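Local coordinates for protein glutathione S-transferase enzyme with thioredoxin-like domain (Xenorhabdus nematophila, PDB 4L8E) that binds glutathione, two molecules per subunit, and probably catalyses its transfer to electrophilic substrates, at residues A[130-142]-A[160-172]. Residues are numbered along the deposited sequence; the frame is centred on the assembly and turned at random.
Sequences WQVAGFGPMLGQN and YTEESQRLYKVLN. With GSH (glutathione), chain B.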
loop_
_atom_site.group_PDB
_atom_site.type_symbol
_atom_site.label_atom_id
_atom_site.label_comp_id
_atom_site.label_asym_id
_atom_site.label_seq_id
_atom_site.Cartn_x
_atom_site.Cartn_y
_atom_site.Cartn_z
ATOM N N TRP A 130 4.859 -2.102 -3.007
ATOM C CA TRP A 130 5.017 -1.235 -4.181
ATOM C C TRP A 130 3.740 -1.287 -5.034
ATOM O O TRP A 130 3.248 -0.250 -5.501
ATOM C CB TRP A 130 6.203 -1.646 -5.033
ATOM C CG TRP A 130 6.308 -0.975 -6.365
ATOM C CD1 TRP A 130 6.844 0.244 -6.629
ATOM C CD2 TRP A 130 5.834 -1.485 -7.615
ATOM N NE1 TRP A 130 6.764 0.524 -7.971
ATOM C CE2 TRP A 130 6.161 -0.538 -8.601
ATOM C CE3 TRP A 130 5.219 -2.669 -7.998
ATOM C CZ2 TRP A 130 5.857 -0.726 -9.951
ATOM C CZ3 TRP A 130 4.916 -2.855 -9.345
ATOM C CH2 TRP A 130 5.231 -1.895 -10.298
ATOM N N GLN A 131 3.180 -2.484 -5.159
ATOM C CA GLN A 131 1.921 -2.649 -5.918
ATOM C C GLN A 131 0.770 -1.904 -5.263
ATOM O O GLN A 131 0.050 -1.158 -5.943
ATOM C CB GLN A 131 1.541 -4.124 -6.103
ATOM C CG GLN A 131 0.394 -4.337 -7.063
ATOM C CD GLN A 131 -0.955 -3.995 -6.476
ATOM O OE1 GLN A 131 -1.259 -4.384 -5.358
ATOM N NE2 GLN A 131 -1.793 -3.277 -7.256
ATOM N N VAL A 132 0.553 -2.115 -3.956
ATOM C CA VAL A 132 -0.642 -1.558 -3.333
ATOM C C VAL A 132 -0.545 -0.040 -3.166
ATOM O O VAL A 132 -1.561 0.639 -3.118
ATOM C CB VAL A 132 -0.993 -2.229 -1.996
ATOM C CG1 VAL A 132 -1.273 -3.737 -2.195
ATOM C CG2 VAL A 132 0.059 -2.007 -0.972
ATOM N N ALA A 133 0.681 0.477 -3.088
ATOM C CA ALA A 133 0.915 1.894 -2.826
ATOM C C ALA A 133 1.116 2.734 -4.071
ATOM O O ALA A 133 0.919 3.969 -4.045
ATOM C CB ALA A 133 2.127 2.065 -1.873
ATOM N N GLY A 134 1.552 2.097 -5.153
ATOM C CA GLY A 134 1.880 2.829 -6.370
ATOM C C GLY A 134 1.206 2.270 -7.618
ATOM O O GLY A 134 0.478 2.994 -8.297
ATOM N N PHE A 135 1.432 1.000 -7.935
ATOM C CA PHE A 135 0.949 0.444 -9.198
ATOM C C PHE A 135 -0.597 0.516 -9.282
ATOM O O PHE A 135 -1.185 1.059 -10.229
ATOM C CB PHE A 135 1.491 -0.985 -9.345
ATOM C CG PHE A 135 1.453 -1.531 -10.767
ATOM C CD1 PHE A 135 2.267 -0.982 -11.736
ATOM C CD2 PHE A 135 0.620 -2.600 -11.114
ATOM C CE1 PHE A 135 2.270 -1.466 -13.025
ATOM C CE2 PHE A 135 0.627 -3.098 -12.410
ATOM C CZ PHE A 135 1.459 -2.524 -13.370
ATOM N N GLY A 136 -1.260 -0.031 -8.280
ATOM C CA GLY A 136 -2.708 0.021 -8.228
ATOM C C GLY A 136 -3.270 1.436 -8.136
ATOM O O GLY A 136 -4.153 1.843 -8.919
ATOM N N PRO A 137 -2.810 2.206 -7.155
ATOM C CA PRO A 137 -3.435 3.509 -7.006
ATOM C C PRO A 137 -3.255 4.381 -8.236
ATOM O O PRO A 137 -4.184 5.052 -8.641
ATOM C CB PRO A 137 -2.704 4.101 -5.797
ATOM C CG PRO A 137 -2.389 2.902 -4.986
ATOM C CD PRO A 137 -2.022 1.846 -5.967
ATOM N N MET A 138 -2.076 4.374 -8.837
ATOM C CA MET A 138 -1.852 5.278 -9.971
ATOM C C MET A 138 -2.517 4.783 -11.265
ATOM O O MET A 138 -3.087 5.582 -12.017
ATOM C CB MET A 138 -0.363 5.514 -10.183
ATOM C CG MET A 138 0.297 6.198 -8.994
ATOM S SD MET A 138 -0.385 7.865 -8.777
ATOM C CE MET A 138 -1.473 7.626 -7.367
ATOM N N LEU A 139 -2.452 3.479 -11.542
ATOM C CA LEU A 139 -3.162 2.959 -12.709
ATOM C C LEU A 139 -4.670 3.159 -12.563
ATOM O O LEU A 139 -5.383 3.359 -13.559
ATOM C CB LEU A 139 -2.813 1.496 -12.962
ATOM C CG LEU A 139 -1.368 1.240 -13.375
ATOM C CD1 LEU A 139 -1.117 -0.268 -13.547
ATOM C CD2 LEU A 139 -0.959 2.021 -14.632
ATOM N N GLY A 140 -5.166 3.118 -11.329
ATOM C CA GLY A 140 -6.573 3.381 -11.069
ATOM C C GLY A 140 -6.946 4.820 -11.399
ATOM O O GLY A 140 -8.077 5.100 -11.782
ATOM N N GLN A 141 -6.012 5.753 -11.226
ATOM C CA GLN A 141 -6.319 7.143 -11.577
ATOM C C GLN A 141 -6.296 7.266 -13.093
ATOM O O GLN A 141 -7.081 8.012 -13.692
ATOM C CB GLN A 141 -5.314 8.119 -10.972
ATOM C CG GLN A 141 -5.136 7.998 -9.481
ATOM C CD GLN A 141 -6.448 7.840 -8.739
ATOM O OE1 GLN A 141 -7.304 8.721 -8.776
ATOM N NE2 GLN A 141 -6.618 6.695 -8.055
ATOM N N ASN A 142 -5.376 6.535 -13.712
ATOM C CA ASN A 142 -5.338 6.408 -15.163
ATOM C C ASN A 142 -6.689 5.908 -15.655
ATOM O O ASN A 142 -7.297 6.510 -16.557
ATOM C CB ASN A 142 -4.154 5.516 -15.569
ATOM C CG ASN A 142 -4.116 5.199 -17.039
ATOM O OD1 ASN A 142 -5.141 4.932 -17.675
ATOM N ND2 ASN A 142 -2.916 5.197 -17.596
ATOM N N TYR A 160 -1.089 11.078 -15.187
ATOM C CA TYR A 160 -1.267 9.653 -14.901
ATOM C C TYR A 160 -0.796 8.730 -16.037
ATOM O O TYR A 160 -0.392 7.582 -15.784
ATOM C CB TYR A 160 -2.691 9.359 -14.384
ATOM C CG TYR A 160 -2.926 10.117 -13.088
ATOM C CD1 TYR A 160 -2.158 9.832 -11.965
ATOM C CD2 TYR A 160 -3.827 11.162 -13.012
ATOM C CE1 TYR A 160 -2.317 10.549 -10.793
ATOM C CE2 TYR A 160 -3.993 11.900 -11.843
ATOM C CZ TYR A 160 -3.229 11.582 -10.729
ATOM O OH TYR A 160 -3.345 12.312 -9.560
ATOM N N THR A 161 -0.837 9.226 -17.268
ATOM C CA THR A 161 -0.215 8.532 -18.396
ATOM C C THR A 161 1.305 8.396 -18.179
ATOM O O THR A 161 1.839 7.294 -18.267
ATOM C CB THR A 161 -0.481 9.246 -19.735
ATOM O OG1 THR A 161 -1.890 9.278 -19.991
ATOM C CG2 THR A 161 0.227 8.536 -20.883
ATOM N N GLU A 162 1.992 9.507 -17.892
ATOM C CA GLU A 162 3.442 9.494 -17.643
ATOM C C GLU A 162 3.812 8.636 -16.439
ATOM O O GLU A 162 4.817 7.921 -16.458
ATOM C CB GLU A 162 3.981 10.922 -17.484
ATOM C CG GLU A 162 4.013 11.670 -18.802
ATOM C CD GLU A 162 4.430 13.105 -18.649
ATOM O OE1 GLU A 162 4.765 13.516 -17.517
ATOM O OE2 GLU A 162 4.410 13.822 -19.665
ATOM N N GLU A 163 3.004 8.695 -15.387
ATOM C CA GLU A 163 3.264 7.875 -14.202
ATOM C C GLU A 163 3.049 6.399 -14.498
ATOM O O GLU A 163 3.809 5.563 -14.030
ATOM C CB GLU A 163 2.399 8.346 -13.025
ATOM C CG GLU A 163 2.485 7.484 -11.748
ATOM C CD GLU A 163 3.869 7.401 -11.125
ATOM O OE1 GLU A 163 4.787 8.214 -11.463
ATOM O OE2 GLU A 163 4.039 6.498 -10.271
ATOM N N SER A 164 2.033 6.081 -15.304
ATOM C CA SER A 164 1.789 4.694 -15.691
ATOM C C SER A 164 3.016 4.163 -16.432
ATOM O O SER A 164 3.465 3.044 -16.184
ATOM C CB SER A 164 0.550 4.588 -16.578
ATOM O OG SER A 164 -0.612 4.943 -15.837
ATOM N N GLN A 165 3.558 4.962 -17.337
ATOM C CA GLN A 165 4.763 4.571 -18.079
ATOM C C GLN A 165 5.933 4.323 -17.124
ATOM O O GLN A 165 6.683 3.356 -17.277
ATOM C CB GLN A 165 5.110 5.630 -19.118
ATOM C CG GLN A 165 4.083 5.634 -20.255
ATOM C CD GLN A 165 4.174 6.836 -21.156
ATOM O OE1 GLN A 165 4.853 7.815 -20.856
ATOM N NE2 GLN A 165 3.492 6.765 -22.277
ATOM N N ARG A 166 6.094 5.198 -16.139
ATOM C CA ARG A 166 7.191 5.047 -15.175
ATOM C C ARG A 166 7.084 3.742 -14.399
ATOM O O ARG A 166 8.072 3.040 -14.167
ATOM C CB ARG A 166 7.203 6.197 -14.179
ATOM C CG ARG A 166 8.459 6.257 -13.316
ATOM C CD ARG A 166 8.316 7.247 -12.171
ATOM N NE ARG A 166 7.343 6.788 -11.207
ATOM C CZ ARG A 166 7.564 5.854 -10.283
ATOM N NH1 ARG A 166 8.783 5.342 -10.117
ATOM N NH2 ARG A 166 6.559 5.464 -9.485
ATOM N N LEU A 167 5.877 3.456 -13.961
ATOM C CA LEU A 167 5.589 2.229 -13.222
ATOM C C LEU A 167 5.851 0.966 -14.027
ATOM O O LEU A 167 6.452 -0.005 -13.506
ATOM C CB LEU A 167 4.137 2.272 -12.738
ATOM C CG LEU A 167 3.925 3.261 -11.595
ATOM C CD1 LEU A 167 2.449 3.588 -11.467
ATOM C CD2 LEU A 167 4.454 2.736 -10.283
ATOM N N TYR A 168 5.426 0.954 -15.292
ATOM C CA TYR A 168 5.700 -0.195 -16.149
ATOM C C TYR A 168 7.203 -0.349 -16.390
ATOM O O TYR A 168 7.720 -1.452 -16.495
ATOM C CB TYR A 168 4.916 -0.126 -17.471
ATOM C CG TYR A 168 3.523 -0.745 -17.354
ATOM C CD1 TYR A 168 2.441 0.004 -16.900
ATOM C CD2 TYR A 168 3.296 -2.078 -17.678
ATOM C CE1 TYR A 168 1.185 -0.547 -16.774
ATOM C CE2 TYR A 168 2.039 -2.633 -17.563
ATOM C CZ TYR A 168 0.989 -1.869 -17.111
ATOM O OH TYR A 168 -0.240 -2.455 -17.004
ATOM N N LYS A 169 7.906 0.769 -16.451
ATOM C CA LYS A 169 9.358 0.740 -16.637
ATOM C C LYS A 169 10.048 0.142 -15.402
ATOM O O LYS A 169 10.944 -0.694 -15.531
ATOM C CB LYS A 169 9.891 2.136 -16.923
ATOM C CG LYS A 169 11.390 2.187 -17.067
ATOM C CD LYS A 169 11.872 3.632 -17.256
ATOM C CE LYS A 169 13.317 3.680 -17.716
ATOM N NZ LYS A 169 13.866 5.061 -17.643
ATOM N N VAL A 170 9.597 0.530 -14.216
ATOM C CA VAL A 170 10.114 -0.049 -12.974
ATOM C C VAL A 170 9.856 -1.561 -12.977
ATOM O O VAL A 170 10.737 -2.365 -12.649
ATOM C CB VAL A 170 9.472 0.636 -11.750
ATOM C CG1 VAL A 170 9.733 -0.158 -10.463
ATOM C CG2 VAL A 170 10.008 2.078 -11.589
ATOM N N LEU A 171 8.627 -1.933 -13.299
ATOM C CA LEU A 171 8.257 -3.341 -13.326
ATOM C C LEU A 171 9.122 -4.114 -14.322
ATOM O O LEU A 171 9.678 -5.191 -14.010
ATOM C CB LEU A 171 6.768 -3.461 -13.660
ATOM C CG LEU A 171 6.171 -4.869 -13.722
ATOM C CD1 LEU A 171 6.280 -5.513 -12.365
ATOM C CD2 LEU A 171 4.745 -4.826 -14.213
ATOM N N ASN A 172 9.271 -3.568 -15.517
ATOM C CA ASN A 172 10.029 -4.246 -16.559
ATOM C C ASN A 172 11.492 -4.411 -16.145
ATOM O O ASN A 172 12.117 -5.441 -16.388
ATOM C CB ASN A 172 9.972 -3.443 -17.846
ATOM C CG ASN A 172 10.507 -4.200 -19.023
ATOM O OD1 ASN A 172 9.831 -5.076 -19.572
ATOM N ND2 ASN A 172 11.723 -3.845 -19.460
HETATM N N1 GSH B . -14.470 5.603 -6.208
HETATM C CA1 GSH B . -13.563 5.007 -7.115
HETATM C C1 GSH B . -12.995 6.072 -8.012
HETATM O O11 GSH B . -13.654 7.136 -8.234
HETATM O O12 GSH B . -11.861 5.895 -8.561
HETATM C CB1 GSH B . -14.289 4.011 -7.934
HETATM C CG1 GSH B . -13.410 3.319 -8.957
HETATM C CD1 GSH B . -12.534 2.260 -8.319
HETATM O OE1 GSH B . -12.849 1.735 -7.274
HETATM N N2 GSH B . -11.300 1.908 -8.993
HETATM C CA2 GSH B . -10.428 0.915 -8.457
HETATM C C2 GSH B . -9.103 1.591 -8.140
HETATM O O2 GSH B . -8.641 2.531 -8.804
HETATM C CB2 GSH B . -10.184 -0.185 -9.423
HETATM S SG2 GSH B . -11.684 -1.139 -9.701
HETATM N N3 GSH B . -8.365 1.145 -7.009
HETATM C CA3 GSH B . -7.112 1.795 -6.710
HETATM C C3 GSH B . -6.219 0.843 -6.022
HETATM O O31 GSH B . -6.334 -0.390 -6.244
HETATM O O32 GSH B . -5.359 1.298 -5.214
#
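Leu167 is the knob of this helix pair: its side chain enters a hole lined by Trp130, Gly134, Phe135 and Met138. Its two methyls divide the work, CD1 lying 3.6 Å from Met138 CB and CD2 3.8 Å from Trp130 CZ2, while the indole presents its edge to the Leu167 carbonyl. Phe135, with CG trans to its backbone N, leans across to Tyr168; Phe135 CZ sits 3.8 Å from Tyr168 CZ over the rim of the phenol face, the two ring planes inclined at 56°. Leu139 CD1 covers the centre of one Phe135 face.

Toward Asn142 the packing turns partly polar. Asn142 ND2 donates to Ser164 OG (2.9 Å), and the same OG donates to Tyr160 O, one turn back; a second bond from Asn142 ND2 to Gln203 O holds the amide. The Tyr160 ring is met twice: Gln141 CB stands 3.7 Å from its centroid, 9° off the normal, a CH-pi contact, whereas Met138 SD lies at the edge, 3.9 Å from Tyr160 CE1, a Met-aromatic pair.

The looser flank is marked by the partly exposed Glu163 and Arg166. Glu163 offers mainly its CG, 3.7 Å from Met138 CG, and its carboxylate is gripped side-on by Arg166 NE and NH2 within its own helix. Arg166 itself makes no contact with 130-142; its NH1 bonds Asn76 OD1 of the second subunit, so this side is not simply open to solvent.

The axes of the two segments run at 144°, roughly antiparallel, in the helical C-terminal domain of the glutathione transferase fold. Gly136, Pro137 and Gly140 line a glutathione pocket, and Gln141 OE1 bonds Tyr160 OH of the second subunit. Within the chain, helix 188-197 packs on Phe135 through Trp196, and helix 211-221 meets Leu171 through Val213.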